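Long-range contact in conserved protein with 2 CBS domains (Pyrobaculum aerophilum, PDB 2RIH), which binds AMP through its pair of CBS domains, and probably serves as a nucleotide-sensing module: residues Ser79-Leu84 and Arg102-Val107. Sequence-based numbering, arbitrary orientation.
Sequences SPITVL and RHVVVV. With SO4 (sulfate ion), chain C; SO4 (sulfate ion), chain D; SO4 (sulfate ion), chain F.
Thr-82 stands beside Val-105, and Val-83 beside Val-106, on the parallel strands of a CBS-domain beta-alpha-beta unit, in which helix 89-99 links strand 82-84 to strand 103-107. The evidence is a ladder of three backbone bonds: Val-105 N to Ile-81 O, Val-83 N to Val-105 O at 2.9 Å, and Val-107 N to Val-83 O, the straightest at 169°. Side chains alternate between the two faces. On the helix-covered face, CG2 of Val-83 is the bump: it sits 3.8 Å from CG2 of Val-104 and 4.0 Å from CG2 of Val-106, filling the notch between those two valines, while the helix adds Val-91 and Ala-92. With CG1 anti to the carbonyl carbon (chi1 -66°), CG2 of Val-83 falls between its own N and carbonyl carbon, and the side chain meets that of Val-104 at about a right angle. On the other face, CG2 of Thr-82 lies 4.0 Å from CB of Val-105, and CB of Thr-82 approaches CG2 of Val-107; Val-53 and Pro-50 of strand 50-55 pack against this side.

Beyond the ladder, Arg-102 and His-103, both AMP-binding residues of this protein, here hold sulfates, probably from the crystallisation liquor, consistent with a site made for an anionic nucleotide. Arg-102 bends at chi3 (-55°), so that NE meets O1 of the chain C sulfate at the guanidinium edge while NH2 reaches O3; its NH2 also forms a salt bridge with Glu-56 of the second subunit. Were Arg-102 an alanine, O1 and O3 of that sulfate would probably lose their guanidinium donors and Glu-56 this charged mate. His-103 presents its ring edge to two anions: ND1 bonds O2 of the chain C sulfate, and NE2 lies 2.7 Å from O4 of the chain D sulfate.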
ATOM      1  N   SER A  79      -9.005  11.664  -8.632  1.00 24.22           N
ATOM      2  CA  SER A  79     -10.298  11.251  -9.169  1.00 24.82           C
ATOM      3  C   SER A  79     -10.535   9.774  -8.854  1.00 24.24           C
ATOM      4  O   SER A  79      -9.600   8.973  -8.941  1.00 24.41           O
ATOM      5  CB  SER A  79     -10.358  11.480 -10.676  1.00 24.48           C
ATOM      6  OG  SER A  79     -11.685  11.381 -11.139  1.00 26.79           O
ATOM      7  N   PRO A  80     -11.773   9.407  -8.459  1.00 24.35           N
ATOM      8  CA  PRO A  80     -12.014   7.999  -8.132  1.00 22.62           C
ATOM      9  C   PRO A  80     -11.951   7.058  -9.346  1.00 21.72           C
ATOM     10  O   PRO A  80     -12.634   7.283 -10.357  1.00 19.16           O
ATOM     11  CB  PRO A  80     -13.434   8.007  -7.528  1.00 24.01           C
ATOM     12  CG  PRO A  80     -13.735   9.422  -7.231  1.00 24.35           C
ATOM     13  CD  PRO A  80     -12.990  10.212  -8.265  1.00 23.63           C
ATOM     14  N   ILE A  81     -11.112   6.031  -9.240  1.00 19.73           N
ATOM     15  CA  ILE A  81     -11.076   4.948 -10.211  1.00 21.00           C
ATOM     16  C   ILE A  81     -11.997   3.857  -9.666  1.00 21.28           C
ATOM     17  O   ILE A  81     -11.727   3.257  -8.619  1.00 22.37           O
ATOM     18  CB  ILE A  81      -9.649   4.383 -10.439  1.00 21.23           C
ATOM     19  CG1 ILE A  81      -8.665   5.495 -10.857  1.00 22.12           C
ATOM     20  CG2 ILE A  81      -9.684   3.241 -11.485  1.00 20.22           C
ATOM     21  CD1 ILE A  81      -9.119   6.380 -12.039  1.00 21.68           C
ATOM     22  N   THR A  82     -13.088   3.608 -10.376  1.00 21.36           N
ATOM     23  CA  THR A  82     -14.147   2.763  -9.856  1.00 22.72           C
ATOM     24  C   THR A  82     -14.354   1.466 -10.628  1.00 23.15           C
ATOM     25  O   THR A  82     -14.010   1.357 -11.803  1.00 22.33           O
ATOM     26  CB  THR A  82     -15.502   3.505  -9.860  1.00 22.42           C
ATOM     27  OG1 THR A  82     -15.876   3.782 -11.210  1.00 24.11           O
ATOM     28  CG2 THR A  82     -15.433   4.818  -9.064  1.00 21.36           C
ATOM     29  N   VAL A  83     -14.930   0.491  -9.928  1.00 23.30           N
ATOM     30  CA  VAL A  83     -15.485  -0.711 -10.544  1.00 23.72           C
ATOM     31  C   VAL A  83     -16.872  -0.920  -9.966  1.00 22.99           C
ATOM     32  O   VAL A  83     -17.216  -0.339  -8.940  1.00 20.88           O
ATOM     33  CB  VAL A  83     -14.622  -1.976 -10.292  1.00 23.42           C
ATOM     34  CG1 VAL A  83     -13.280  -1.841 -10.984  1.00 25.33           C
ATOM     35  CG2 VAL A  83     -14.451  -2.239  -8.791  1.00 23.38           C
ATOM     36  N   LEU A  84     -17.669  -1.739 -10.640  1.00 24.01           N
ATOM     37  CA  LEU A  84     -18.991  -2.108 -10.149  1.00 23.28           C
ATOM     38  C   LEU A  84     -18.878  -3.240  -9.137  1.00 22.33           C
ATOM     39  O   LEU A  84     -17.966  -4.061  -9.221  1.00 21.26           O
ATOM     40  CB  LEU A  84     -19.904  -2.540 -11.304  1.00 22.55           C
ATOM     41  CG  LEU A  84     -20.288  -1.477 -12.328  1.00 21.80           C
ATOM     42  CD1 LEU A  84     -20.890  -2.144 -13.564  1.00 23.71           C
ATOM     43  CD2 LEU A  84     -21.260  -0.447 -11.725  1.00 21.98           C
ATOM     44  N   ARG A 102      -3.308   0.758  -6.013  1.00 20.80           N
ATOM     45  CA  ARG A 102      -3.440  -0.455  -5.226  1.00 22.05           C
ATOM     46  C   ARG A 102      -4.809  -0.584  -4.594  1.00 18.85           C
ATOM     47  O   ARG A 102      -5.025  -1.451  -3.752  1.00 20.81           O
ATOM     48  CB  ARG A 102      -2.338  -0.509  -4.178  1.00 21.42           C
ATOM     49  CG  ARG A 102      -0.967  -0.696  -4.785  1.00 25.07           C
ATOM     50  CD  ARG A 102       0.104  -0.524  -3.737  1.00 27.53           C
ATOM     51  NE  ARG A 102      -0.055   0.773  -3.093  1.00 28.25           N
ATOM     52  CZ  ARG A 102       0.416   1.085  -1.893  1.00 30.53           C
ATOM     53  NH1 ARG A 102       1.129   0.208  -1.196  1.00 33.46           N
ATOM     54  NH2 ARG A 102       0.178   2.292  -1.399  1.00 30.26           N
ATOM     55  N   HIS A 103      -5.726   0.282  -5.012  1.00 19.64           N
ATOM     56  CA  HIS A 103      -7.112   0.267  -4.556  1.00 23.38           C
ATOM     57  C   HIS A 103      -8.018   0.629  -5.715  1.00 23.58           C
ATOM     58  O   HIS A 103      -7.569   1.237  -6.683  1.00 25.90           O
ATOM     59  CB  HIS A 103      -7.338   1.303  -3.444  1.00 23.58           C
ATOM     60  CG  HIS A 103      -6.575   1.021  -2.189  1.00 24.57           C
ATOM     61  ND1 HIS A 103      -5.280   1.454  -1.996  1.00 23.56           N
ATOM     62  CD2 HIS A 103      -6.922   0.355  -1.063  1.00 22.92           C
ATOM     63  CE1 HIS A 103      -4.866   1.063  -0.804  1.00 23.26           C
ATOM     64  NE2 HIS A 103      -5.837   0.390  -0.221  1.00 20.53           N
ATOM     65  N   VAL A 104      -9.285   0.230  -5.611  1.00 25.08           N
ATOM     66  CA  VAL A 104     -10.347   0.737  -6.470  1.00 23.93           C
ATOM     67  C   VAL A 104     -11.580   0.965  -5.612  1.00 24.66           C
ATOM     68  O   VAL A 104     -11.827   0.245  -4.630  1.00 21.19           O
ATOM     69  CB  VAL A 104     -10.722  -0.195  -7.668  1.00 25.60           C
ATOM     70  CG1 VAL A 104      -9.614  -0.220  -8.696  1.00 27.85           C
ATOM     71  CG2 VAL A 104     -11.080  -1.601  -7.194  1.00 26.26           C
ATOM     72  N   VAL A 105     -12.341   1.985  -5.986  1.00 25.33           N
ATOM     73  CA  VAL A 105     -13.604   2.293  -5.336  1.00 24.30           C
ATOM     74  C   VAL A 105     -14.679   1.411  -5.966  1.00 24.85           C
ATOM     75  O   VAL A 105     -14.824   1.387  -7.187  1.00 26.56           O
ATOM     76  CB  VAL A 105     -13.940   3.791  -5.491  1.00 22.82           C
ATOM     77  CG1 VAL A 105     -15.307   4.113  -4.896  1.00 21.86           C
ATOM     78  CG2 VAL A 105     -12.861   4.632  -4.831  1.00 22.76           C
ATOM     79  N   VAL A 106     -15.395   0.647  -5.141  1.00 23.56           N
ATOM     80  CA  VAL A 106     -16.485  -0.191  -5.626  1.00 23.31           C
ATOM     81  C   VAL A 106     -17.795   0.572  -5.495  1.00 22.25           C
ATOM     82  O   VAL A 106     -18.134   1.053  -4.418  1.00 22.71           O
ATOM     83  CB  VAL A 106     -16.590  -1.530  -4.849  1.00 23.68           C
ATOM     84  CG1 VAL A 106     -17.669  -2.412  -5.448  1.00 23.50           C
ATOM     85  CG2 VAL A 106     -15.249  -2.267  -4.852  1.00 25.05           C
ATOM     86  N   VAL A 107     -18.524   0.680  -6.600  1.00 23.65           N
ATOM     87  CA  VAL A 107     -19.811   1.364  -6.622  1.00 22.92           C
ATOM     88  C   VAL A 107     -20.875   0.441  -7.210  1.00 22.82           C
ATOM     89  O   VAL A 107     -20.551  -0.581  -7.823  1.00 22.57           O
ATOM     90  CB  VAL A 107     -19.743   2.693  -7.418  1.00 22.86           C
ATOM     91  CG1 VAL A 107     -18.772   3.675  -6.746  1.00 22.23           C
ATOM     92  CG2 VAL A 107     -19.351   2.448  -8.883  1.00 21.77           C
TER
HETATM   93  S   SO4 C 139      -2.737   3.629  -3.597  1.00 28.29           S
HETATM   94  O1  SO4 C 139      -1.695   3.059  -4.443  1.00 27.50           O
HETATM   95  O2  SO4 C 139      -4.021   3.037  -3.976  1.00 27.88           O
HETATM   96  O3  SO4 C 139      -2.500   3.322  -2.189  1.00 28.52           O
HETATM   97  O4  SO4 C 139      -2.749   5.060  -3.804  1.00 28.73           O
HETATM   98  S   SO4 D 140      -5.193  -1.900   2.629  1.00 28.55           S
HETATM   99  O1  SO4 D 140      -4.357  -2.372   1.540  1.00 27.97           O
HETATM  100  O2  SO4 D 140      -6.307  -2.820   2.817  1.00 33.64           O
HETATM  101  O3  SO4 D 140      -4.431  -1.865   3.859  1.00 29.03           O
HETATM  102  O4  SO4 D 140      -5.694  -0.574   2.331  1.00 28.79           O
HETATM  103  S   SO4 F 139       4.476  -0.650  -3.590  1.00 26.48           S
HETATM  104  O1  SO4 F 139       5.609  -0.635  -2.672  1.00 27.73           O
HETATM  105  O2  SO4 F 139       4.808  -1.428  -4.770  1.00 30.11           O
HETATM  106  O3  SO4 F 139       3.331  -1.258  -2.948  1.00 29.20           O
HETATM  107  O4  SO4 F 139       4.166   0.708  -3.982  1.00 26.89           O